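First ORF in transposon ISC1904 (Sulfolobus solfataricus, PDB 3ILX) probably binds DNA and exchanges its strands as a serine recombinase, this chain being the resolvase-type domain of the longer protein. Local coordinates at residues M47-K50 with G51-K54; Y71-R74 with L75-G79; K122-G125 with M126-Q129. All coordinates share one frame; numbering follows the deposited sequence.

Contact 1 (M47-K50 with G51-K54)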
HETATM    1  N   MSE A  47      -0.791   1.043  -9.367  1.00 29.51           N
HETATM    2  CA  MSE A  47      -0.379  -0.366  -9.299  1.00 29.18           C
HETATM    3  C   MSE A  47      -0.242  -1.019 -10.703  1.00 29.63           C
HETATM    4  O   MSE A  47       0.152  -2.190 -10.817  1.00 29.50           O
HETATM    5  CB  MSE A  47      -1.361  -1.163  -8.437  1.00 28.61           C
HETATM    6  CG  MSE A  47      -1.521  -0.651  -7.024  1.00 28.70           C
HETATM    7 SE   MSE A  47       0.029  -1.183  -6.036  0.50 33.25          SE
HETATM    8  CE  MSE A  47       1.210   0.325  -6.446  1.00 23.71           C
ATOM      9  N   LYS A  48      -0.541  -0.249 -11.752  1.00 29.13           N
ATOM     10  CA  LYS A  48      -0.373  -0.713 -13.130  1.00 29.19           C
ATOM     11  C   LYS A  48       0.901  -0.202 -13.817  1.00 29.12           C
ATOM     12  O   LYS A  48       1.136  -0.506 -14.989  1.00 28.15           O
ATOM     13  CB  LYS A  48      -1.628  -0.394 -13.960  1.00 29.04           C
ATOM     14  CG  LYS A  48      -2.887  -1.056 -13.413  1.00 29.76           C
ATOM     15  CD  LYS A  48      -4.193  -0.618 -14.148  1.00 30.28           C
ATOM     16  CE  LYS A  48      -5.413  -1.161 -13.424  1.00 31.25           C
ATOM     17  NZ  LYS A  48      -6.673  -1.341 -14.261  1.00 35.92           N
ATOM     18  N   ARG A  49       1.737   0.554 -13.093  1.00 28.54           N
ATOM     19  CA  ARG A  49       3.020   1.012 -13.659  1.00 28.53           C
ATOM     20  C   ARG A  49       3.796  -0.174 -14.275  1.00 29.22           C
ATOM     21  O   ARG A  49       4.111  -1.152 -13.578  1.00 28.84           O
ATOM     22  CB  ARG A  49       3.889   1.645 -12.574  1.00 28.85           C
ATOM     23  CG  ARG A  49       3.624   3.117 -12.238  1.00 26.66           C
ATOM     24  CD  ARG A  49       4.519   3.549 -11.050  1.00 24.29           C
ATOM     25  NE  ARG A  49       4.052   2.917  -9.834  1.00 25.27           N
ATOM     26  CZ  ARG A  49       4.823   2.588  -8.803  1.00 25.67           C
ATOM     27  NH1 ARG A  49       4.271   2.031  -7.738  1.00 28.71           N
ATOM     28  NH2 ARG A  49       6.133   2.792  -8.819  1.00 24.58           N
ATOM     29  N   LYS A  50       4.102  -0.089 -15.564  1.00 28.68           N
ATOM     30  CA  LYS A  50       4.826  -1.173 -16.272  1.00 29.57           C
ATOM     31  C   LYS A  50       6.189  -1.451 -15.700  1.00 28.80           C
ATOM     32  O   LYS A  50       6.579  -2.605 -15.565  1.00 28.08           O
ATOM     33  CB  LYS A  50       5.061  -0.813 -17.727  1.00 29.71           C
ATOM     34  CG  LYS A  50       3.933  -0.055 -18.330  1.00 32.68           C
ATOM     35  CD  LYS A  50       2.860  -0.962 -18.864  1.00 36.84           C
ATOM     36  CE  LYS A  50       2.144  -0.228 -20.000  1.00 37.05           C
ATOM     37  NZ  LYS A  50       0.769  -0.750 -20.282  1.00 41.42           N
ATOM     38  N   GLY A  51       6.927  -0.380 -15.416  1.00 28.43           N
ATOM     39  CA  GLY A  51       8.255  -0.509 -14.856  1.00 28.37           C
ATOM     40  C   GLY A  51       8.189  -1.216 -13.506  1.00 28.04           C
ATOM     41  O   GLY A  51       8.925  -2.185 -13.280  1.00 27.97           O
ATOM     42  N   PHE A  52       7.309  -0.749 -12.613  1.00 27.31           N
ATOM     43  CA  PHE A  52       7.237  -1.290 -11.244  1.00 26.74           C
ATOM     44  C   PHE A  52       6.822  -2.754 -11.254  1.00 26.93           C
ATOM     45  O   PHE A  52       7.358  -3.552 -10.480  1.00 26.39           O
ATOM     46  CB  PHE A  52       6.245  -0.474 -10.415  1.00 27.46           C
ATOM     47  CG  PHE A  52       5.869  -1.093  -9.083  1.00 27.85           C
ATOM     48  CD1 PHE A  52       6.678  -0.915  -7.959  1.00 26.07           C
ATOM     49  CD2 PHE A  52       4.646  -1.758  -8.932  1.00 28.24           C
ATOM     50  CE1 PHE A  52       6.307  -1.479  -6.733  1.00 24.07           C
ATOM     51  CE2 PHE A  52       4.264  -2.270  -7.716  1.00 26.69           C
ATOM     52  CZ  PHE A  52       5.116  -2.112  -6.597  1.00 25.76           C
ATOM     53  N   LEU A  53       5.864  -3.083 -12.127  1.00 25.56           N
ATOM     54  CA  LEU A  53       5.398  -4.457 -12.306  1.00 26.84           C
ATOM     55  C   LEU A  53       6.479  -5.387 -12.885  1.00 27.49           C
ATOM     56  O   LEU A  53       6.644  -6.511 -12.393  1.00 28.30           O
ATOM     57  CB  LEU A  53       4.131  -4.501 -13.161  1.00 25.36           C
ATOM     58  CG  LEU A  53       2.888  -3.912 -12.511  1.00 24.53           C
ATOM     59  CD1 LEU A  53       1.710  -3.926 -13.506  1.00 26.85           C
ATOM     60  CD2 LEU A  53       2.549  -4.701 -11.229  1.00 24.47           C
ATOM     61  N   LYS A  54       7.225  -4.910 -13.891  1.00 27.56           N
ATOM     62  CA  LYS A  54       8.388  -5.657 -14.405  1.00 28.03           C
ATOM     63  C   LYS A  54       9.358  -5.944 -13.248  1.00 28.04           C
ATOM     64  O   LYS A  54       9.769  -7.094 -13.013  1.00 28.57           O
ATOM     65  CB  LYS A  54       9.086  -4.886 -15.523  1.00 27.08           C
ATOM     66  CG  LYS A  54      10.378  -5.537 -16.034  1.00 28.94           C
ATOM     67  CD  LYS A  54      11.068  -4.619 -17.043  1.00 30.21           C
ATOM     68  CE  LYS A  54      12.530  -5.026 -17.305  1.00 31.96           C
ATOM     69  NZ  LYS A  54      12.555  -6.309 -18.054  1.00 31.52           N
TER
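The guanidinium of R49 lies flat on the phenyl ring of F52, three residues further on. The planes are 21° apart and the centres 4.3 Å. This is an off-centre cation-pi stack. R49 NH1 sits 3.8 Å from F52 CG, and R49 NH2 lies 3.6 Å from F52 CB. F52 carries CG anti to its backbone N (chi1 168°), which turns the ring back to the arginine. M47, a selenomethionine, brings its methyl CE to the guanidinium edge, in plane, and obliquely to the ring, 4.2 Å from F52 CE2. The polar edge of R49 is held too: NH2 bonds to L75 O and Y8 OH, NE to N46 O. Replacing R49 with an alanine is likely to strip the guanidinium from the face of F52 and leave L75 O, Y8 OH and N46 O without this donor.

R49 is also the N-cap residue of helix 50-60, which follows strand 36-41 of the parallel resolvase sheet. L53 N bonds to R49 O at 3.0 Å, a nearly straight bond of 163°. Beside that bond, L53 sets CG 3.2 Å from R49 O and CD2 3.5 Å from M47 O. K54 N repeats the step to K50 O at 2.9 Å. D40 accepts the N-H of G51 at this helix start.

The other side is looser. K48, K50 and K54 are exposed to solvent. The K54 side chain lies beside a bound glycerol, probably from the crystallisation liquor.

Contact 2 (Y71-R74 with L75-G79)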
ATOM      1  N   TYR A  71      14.644   7.525  -2.843  1.00 28.90           N
ATOM      2  CA  TYR A  71      14.021   7.436  -1.524  1.00 28.72           C
ATOM      3  C   TYR A  71      12.796   6.504  -1.595  1.00 28.59           C
ATOM      4  O   TYR A  71      12.350   6.129  -2.711  1.00 26.81           O
ATOM      5  CB  TYR A  71      13.700   8.836  -0.944  1.00 29.82           C
ATOM      6  CG  TYR A  71      13.191   9.832  -1.969  1.00 32.25           C
ATOM      7  CD1 TYR A  71      11.822   9.913  -2.253  1.00 35.37           C
ATOM      8  CD2 TYR A  71      14.066  10.690  -2.657  1.00 33.00           C
ATOM      9  CE1 TYR A  71      11.329  10.826  -3.175  1.00 38.19           C
ATOM     10  CE2 TYR A  71      13.576  11.594  -3.615  1.00 35.68           C
ATOM     11  CZ  TYR A  71      12.198  11.640  -3.868  1.00 38.51           C
ATOM     12  OH  TYR A  71      11.645  12.517  -4.791  1.00 42.89           O
ATOM     13  N   PRO A  72      12.259   6.104  -0.418  1.00 28.15           N
ATOM     14  CA  PRO A  72      11.271   5.012  -0.429  1.00 28.10           C
ATOM     15  C   PRO A  72      10.014   5.274  -1.298  1.00 29.07           C
ATOM     16  O   PRO A  72       9.560   4.348  -2.019  1.00 27.98           O
ATOM     17  CB  PRO A  72      10.914   4.835   1.068  1.00 28.29           C
ATOM     18  CG  PRO A  72      12.227   5.319   1.812  1.00 28.14           C
ATOM     19  CD  PRO A  72      12.654   6.502   0.956  1.00 28.63           C
ATOM     20  N   ASP A  73       9.481   6.510  -1.275  1.00 29.16           N
ATOM     21  CA  ASP A  73       8.231   6.785  -2.043  1.00 28.88           C
ATOM     22  C   ASP A  73       8.420   6.804  -3.566  1.00 28.95           C
ATOM     23  O   ASP A  73       7.439   6.801  -4.321  1.00 28.23           O
ATOM     24  CB  ASP A  73       7.452   8.006  -1.523  1.00 28.35           C
ATOM     25  CG  ASP A  73       7.883   9.309  -2.170  1.00 31.47           C
ATOM     26  OD1 ASP A  73       8.961   9.344  -2.810  1.00 35.14           O
ATOM     27  OD2 ASP A  73       7.146  10.316  -2.022  1.00 33.81           O
ATOM     28  N   ARG A  74       9.671   6.731  -4.029  1.00 28.49           N
ATOM     29  CA  ARG A  74       9.873   6.434  -5.448  1.00 29.02           C
ATOM     30  C   ARG A  74       9.237   5.095  -5.838  1.00 29.10           C
ATOM     31  O   ARG A  74       8.632   4.979  -6.923  1.00 29.81           O
ATOM     32  CB  ARG A  74      11.354   6.452  -5.826  1.00 29.53           C
ATOM     33  CG  ARG A  74      12.039   7.852  -5.680  1.00 26.60           C
ATOM     34  CD  ARG A  74      11.275   8.919  -6.497  1.00 29.94           C
ATOM     35  NE  ARG A  74      10.188   9.547  -5.740  1.00 29.05           N
ATOM     36  CZ  ARG A  74       9.353  10.464  -6.239  1.00 32.00           C
ATOM     37  NH1 ARG A  74       9.442  10.829  -7.531  1.00 28.69           N
ATOM     38  NH2 ARG A  74       8.417  11.016  -5.449  1.00 30.33           N
ATOM     39  N   LEU A  75       9.355   4.093  -4.973  1.00 28.57           N
ATOM     40  CA  LEU A  75       8.791   2.760  -5.288  1.00 28.99           C
ATOM     41  C   LEU A  75       7.288   2.714  -5.151  1.00 28.98           C
ATOM     42  O   LEU A  75       6.593   2.267  -6.070  1.00 31.03           O
ATOM     43  CB  LEU A  75       9.446   1.624  -4.456  1.00 28.11           C
ATOM     44  CG  LEU A  75      10.767   1.177  -5.101  1.00 31.37           C
ATOM     45  CD1 LEU A  75      11.678   0.406  -4.096  1.00 29.61           C
ATOM     46  CD2 LEU A  75      10.515   0.381  -6.409  1.00 28.77           C
ATOM     47  N   VAL A  76       6.784   3.126  -3.992  1.00 28.44           N
ATOM     48  CA  VAL A  76       5.347   3.097  -3.708  1.00 28.26           C
ATOM     49  C   VAL A  76       5.002   4.159  -2.693  1.00 28.03           C
ATOM     50  O   VAL A  76       5.870   4.588  -1.900  1.00 28.40           O
ATOM     51  CB  VAL A  76       4.861   1.733  -3.095  1.00 28.39           C
ATOM     52  CG1 VAL A  76       4.748   0.648  -4.162  1.00 29.10           C
ATOM     53  CG2 VAL A  76       5.777   1.283  -1.945  1.00 29.49           C
ATOM     54  N   ARG A  77       3.742   4.562  -2.684  1.00 28.41           N
ATOM     55  CA  ARG A  77       3.230   5.465  -1.646  1.00 28.97           C
ATOM     56  C   ARG A  77       2.827   4.672  -0.391  1.00 28.86           C
ATOM     57  O   ARG A  77       2.954   5.164   0.708  1.00 28.90           O
ATOM     58  CB  ARG A  77       2.042   6.262  -2.213  1.00 28.85           C
ATOM     59  CG  ARG A  77       1.218   7.125  -1.226  1.00 28.68           C
ATOM     60  CD  ARG A  77       2.026   8.253  -0.630  1.00 29.27           C
ATOM     61  NE  ARG A  77       2.565   9.124  -1.678  1.00 31.28           N
ATOM     62  CZ  ARG A  77       3.746   9.751  -1.631  1.00 33.55           C
ATOM     63  NH1 ARG A  77       4.564   9.646  -0.567  1.00 30.80           N
ATOM     64  NH2 ARG A  77       4.124  10.495  -2.670  1.00 32.69           N
ATOM     65  N   PHE A  78       2.313   3.462  -0.563  1.00 29.02           N
ATOM     66  CA  PHE A  78       1.930   2.608   0.582  1.00 29.24           C
ATOM     67  C   PHE A  78       2.548   1.253   0.342  1.00 29.05           C
ATOM     68  O   PHE A  78       2.658   0.860  -0.813  1.00 29.98           O
ATOM     69  CB  PHE A  78       0.400   2.400   0.630  1.00 28.21           C
ATOM     70  CG  PHE A  78      -0.369   3.640   1.018  1.00 30.23           C
ATOM     71  CD1 PHE A  78      -0.364   4.090   2.351  1.00 29.91           C
ATOM     72  CD2 PHE A  78      -1.075   4.356   0.059  1.00 29.95           C
ATOM     73  CE1 PHE A  78      -1.071   5.261   2.727  1.00 33.83           C
ATOM     74  CE2 PHE A  78      -1.796   5.540   0.404  1.00 32.11           C
ATOM     75  CZ  PHE A  78      -1.789   5.994   1.744  1.00 33.22           C
ATOM     76  N   GLY A  79       2.884   0.524   1.410  1.00 29.03           N
ATOM     77  CA  GLY A  79       3.295  -0.887   1.298  1.00 28.18           C
ATOM     78  C   GLY A  79       4.780  -1.075   1.074  1.00 28.30           C
ATOM     79  O   GLY A  79       5.250  -2.196   0.782  1.00 28.42           O
TER
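D73 and R77 meet through one carboxylate oxygen at the start of a salt-bridge network. The sequence from D73 to R77 matches the D-R-L-x-R motif of serine recombinases, whose arginines line the active site in relatives. D73 OD2 lies 3.0 Å from R77 NH1 and 3.1 Å from R77 NH2. Both bonds are weak and bent. OD2 sits at the edge of the guanidinium, near its plane, while the carboxylate plane is turned 71° from it. R77 has CG anti to its backbone N (chi1 171°) and folds back at chi2 and chi3, which brings its guanidinium alongside D73.

R74 approaches the other carboxylate oxygen, OD1, with NE and NH2; the place of OD1 is less sure, so this half of the network is tentative. Y71 OH stands 3.3 Å above the plane of the R74 guanidinium, over its centre. The charges have further partners in the second shell. T103 OG1 bonds to D73 OD2, D111 pairs with R77 NE, and R74 reaches E107 and R10 O. F119 of the second subunit packs on R77.

The backbone sets these side chains in a short, weakly bonded helix. R74 N bonds to Y71 O at 3.0 Å. L75 N bonds to P72 O at 3.0 Å. On the way out of the turn, V76 O lies 3.2 Å from D73 CA in a CA-H...O contact with 162° at the hydrogen.

Contact 3 (K122-G125 with M126-Q129)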
ATOM      1  N   LYS A 122     -16.460   5.511  -1.609  1.00 28.43           N
ATOM      2  CA  LYS A 122     -16.877   4.507  -0.628  1.00 27.73           C
ATOM      3  C   LYS A 122     -17.864   5.074   0.400  1.00 27.47           C
ATOM      4  O   LYS A 122     -18.808   4.402   0.772  1.00 28.09           O
ATOM      5  CB  LYS A 122     -15.647   3.931   0.103  1.00 28.19           C
ATOM      6  CG  LYS A 122     -14.664   3.177  -0.812  1.00 29.82           C
ATOM      7  CD  LYS A 122     -13.610   2.480   0.007  1.00 34.16           C
ATOM      8  CE  LYS A 122     -12.249   2.426  -0.715  1.00 37.37           C
ATOM      9  NZ  LYS A 122     -12.205   1.386  -1.790  1.00 41.58           N
ATOM     10  N   LEU A 123     -17.627   6.291   0.885  1.00 26.51           N
ATOM     11  CA  LEU A 123     -18.544   6.923   1.838  1.00 26.48           C
ATOM     12  C   LEU A 123     -19.949   7.149   1.225  1.00 26.47           C
ATOM     13  O   LEU A 123     -20.970   6.924   1.894  1.00 24.67           O
ATOM     14  CB  LEU A 123     -17.961   8.237   2.371  1.00 27.26           C
ATOM     15  CG  LEU A 123     -16.728   8.093   3.289  1.00 25.55           C
ATOM     16  CD1 LEU A 123     -16.036   9.473   3.567  1.00 26.95           C
ATOM     17  CD2 LEU A 123     -17.079   7.367   4.614  1.00 26.42           C
ATOM     18  N   HIS A 124     -19.977   7.571  -0.045  1.00 25.93           N
ATOM     19  CA  HIS A 124     -21.213   7.762  -0.748  1.00 25.97           C
ATOM     20  C   HIS A 124     -21.951   6.441  -0.863  1.00 26.91           C
ATOM     21  O   HIS A 124     -23.155   6.383  -0.597  1.00 28.11           O
ATOM     22  CB  HIS A 124     -20.998   8.356  -2.135  1.00 25.14           C
ATOM     23  CG  HIS A 124     -22.252   8.392  -2.941  1.00 25.20           C
ATOM     24  ND1 HIS A 124     -23.389   9.064  -2.523  1.00 23.11           N
ATOM     25  CD2 HIS A 124     -22.584   7.764  -4.089  1.00 21.07           C
ATOM     26  CE1 HIS A 124     -24.355   8.877  -3.406  1.00 24.11           C
ATOM     27  NE2 HIS A 124     -23.894   8.092  -4.365  1.00 23.25           N
ATOM     28  N   GLY A 125     -21.220   5.395  -1.249  1.00 27.28           N
ATOM     29  CA  GLY A 125     -21.726   4.036  -1.331  1.00 28.13           C
ATOM     30  C   GLY A 125     -22.388   3.595  -0.046  1.00 28.87           C
ATOM     31  O   GLY A 125     -23.399   2.945  -0.074  1.00 28.71           O
HETATM   32  N   MSE A 126     -21.852   3.970   1.105  1.00 29.28           N
HETATM   33  CA  MSE A 126     -22.523   3.563   2.329  1.00 29.95           C
HETATM   34  C   MSE A 126     -23.429   4.661   2.906  1.00 29.75           C
HETATM   35  O   MSE A 126     -23.909   4.531   4.040  1.00 29.43           O
HETATM   36  CB  MSE A 126     -21.502   3.075   3.359  1.00 30.00           C
HETATM   37  CG  MSE A 126     -20.470   4.081   3.707  1.00 33.89           C
HETATM   38 SE   MSE A 126     -19.385   3.342   5.120  0.75 44.04          SE
HETATM   39  CE  MSE A 126     -20.800   2.870   6.394  1.00 45.87           C
ATOM     40  N   ARG A 127     -23.677   5.718   2.122  1.00 29.70           N
ATOM     41  CA  ARG A 127     -24.517   6.874   2.546  1.00 29.32           C
ATOM     42  C   ARG A 127     -24.081   7.532   3.847  1.00 29.95           C
ATOM     43  O   ARG A 127     -24.926   7.933   4.655  1.00 28.77           O
ATOM     44  CB  ARG A 127     -26.001   6.512   2.682  1.00 30.11           C
ATOM     45  CG  ARG A 127     -26.646   5.970   1.433  1.00 30.00           C
ATOM     46  CD  ARG A 127     -26.723   6.986   0.275  1.00 31.45           C
ATOM     47  NE  ARG A 127     -27.501   6.367  -0.819  1.00 34.21           N
ATOM     48  CZ  ARG A 127     -26.957   5.771  -1.879  1.00 34.47           C
ATOM     49  NH1 ARG A 127     -25.633   5.738  -2.011  1.00 34.34           N
ATOM     50  NH2 ARG A 127     -27.732   5.206  -2.808  1.00 34.47           N
ATOM     51  N   SER A 128     -22.771   7.649   4.035  1.00 29.39           N
ATOM     52  CA  SER A 128     -22.229   8.211   5.235  1.00 30.36           C
ATOM     53  C   SER A 128     -22.257   9.734   5.145  1.00 31.62           C
ATOM     54  O   SER A 128     -21.901  10.312   4.111  1.00 31.72           O
ATOM     55  CB  SER A 128     -20.784   7.772   5.368  1.00 29.41           C
ATOM     56  OG  SER A 128     -20.103   8.605   6.275  1.00 29.14           O
ATOM     57  N   GLN A 129     -22.614  10.373   6.250  1.00 32.73           N
ATOM     58  CA  GLN A 129     -22.613  11.834   6.324  1.00 33.29           C
ATOM     59  C   GLN A 129     -21.182  12.440   6.314  1.00 32.03           C
ATOM     60  O   GLN A 129     -21.008  13.658   6.213  1.00 32.93           O
ATOM     61  CB  GLN A 129     -23.488  12.318   7.503  1.00 34.44           C
ATOM     62  CG  GLN A 129     -25.003  12.407   7.105  1.00 38.93           C
ATOM     63  CD  GLN A 129     -25.965  12.868   8.237  1.00 44.76           C
ATOM     64  OE1 GLN A 129     -25.542  13.324   9.318  1.00 49.37           O
ATOM     65  NE2 GLN A 129     -27.267  12.756   7.973  1.00 44.30           N
TER
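R127 reaches back over H124 at the end of helix 105-125. Its NH1 lies over one face of the imidazole, offset toward the rim and 3.7 Å from H124 CE1. Ring and guanidinium planes are 19° apart, and the side chains run side by side. The bend of R127 at chi2 (-65°) carries the guanidinium back over H124. NH1 also bonds to H124 O at 2.9 Å, and that oxygen lies almost in the guanidinium plane.

Backbone bonds close the helix. H124 O takes a second donor, R127 N, at 2.8 Å. The two donors come from opposite faces of the carbonyl plane, so one oxygen is gripped twice. S128 N bonds to L123 O at 2.9 Å and almost straight, 174°. With R127 N to H124 O, this makes a Schellman motif, and R127 is its C-prime residue with a positive phi. One step earlier, M126 N bonds to K122 O at 3.1 Å and only weakly to L123 O. The motif turns the chain out of the long helix toward helix 131-142.

Packing between side chains is modest. L123 CD2 rests 3.8 Å from S128 CB. M126, a selenomethionine, packs on backbone instead: its CG lies 3.4 Å from K122 O, while the end of its side chain leads away.

Partners beyond the turn come partly from the dimer. S128 OG caps K130 N and bonds to E105 of the second subunit. L108 of that subunit packs on K122 and L123.

How the contacts relate
Contacts 1 and 2 are neighbours, with centres 13 Å apart. They are joined by a probable hydrogen bond of 2.8 Å from R49 NH2 to L75 O, and by F52 CE1 packing 3.7 Å from V76 CG1. Together they bring R49, R74 and R77 into the same region, consistent with the arginine-lined active site of related serine recombinases. R10 touches both contacts. Contact 3 is remote. Its centre is 31 Å from that of contact 1 and 29 Å from that of contact 2, and the nearest atoms are about 12 and 11 Å away. Helix 105-125 leads to it from the sheet-bearing part of the chain. All three contacts also touch the second subunit.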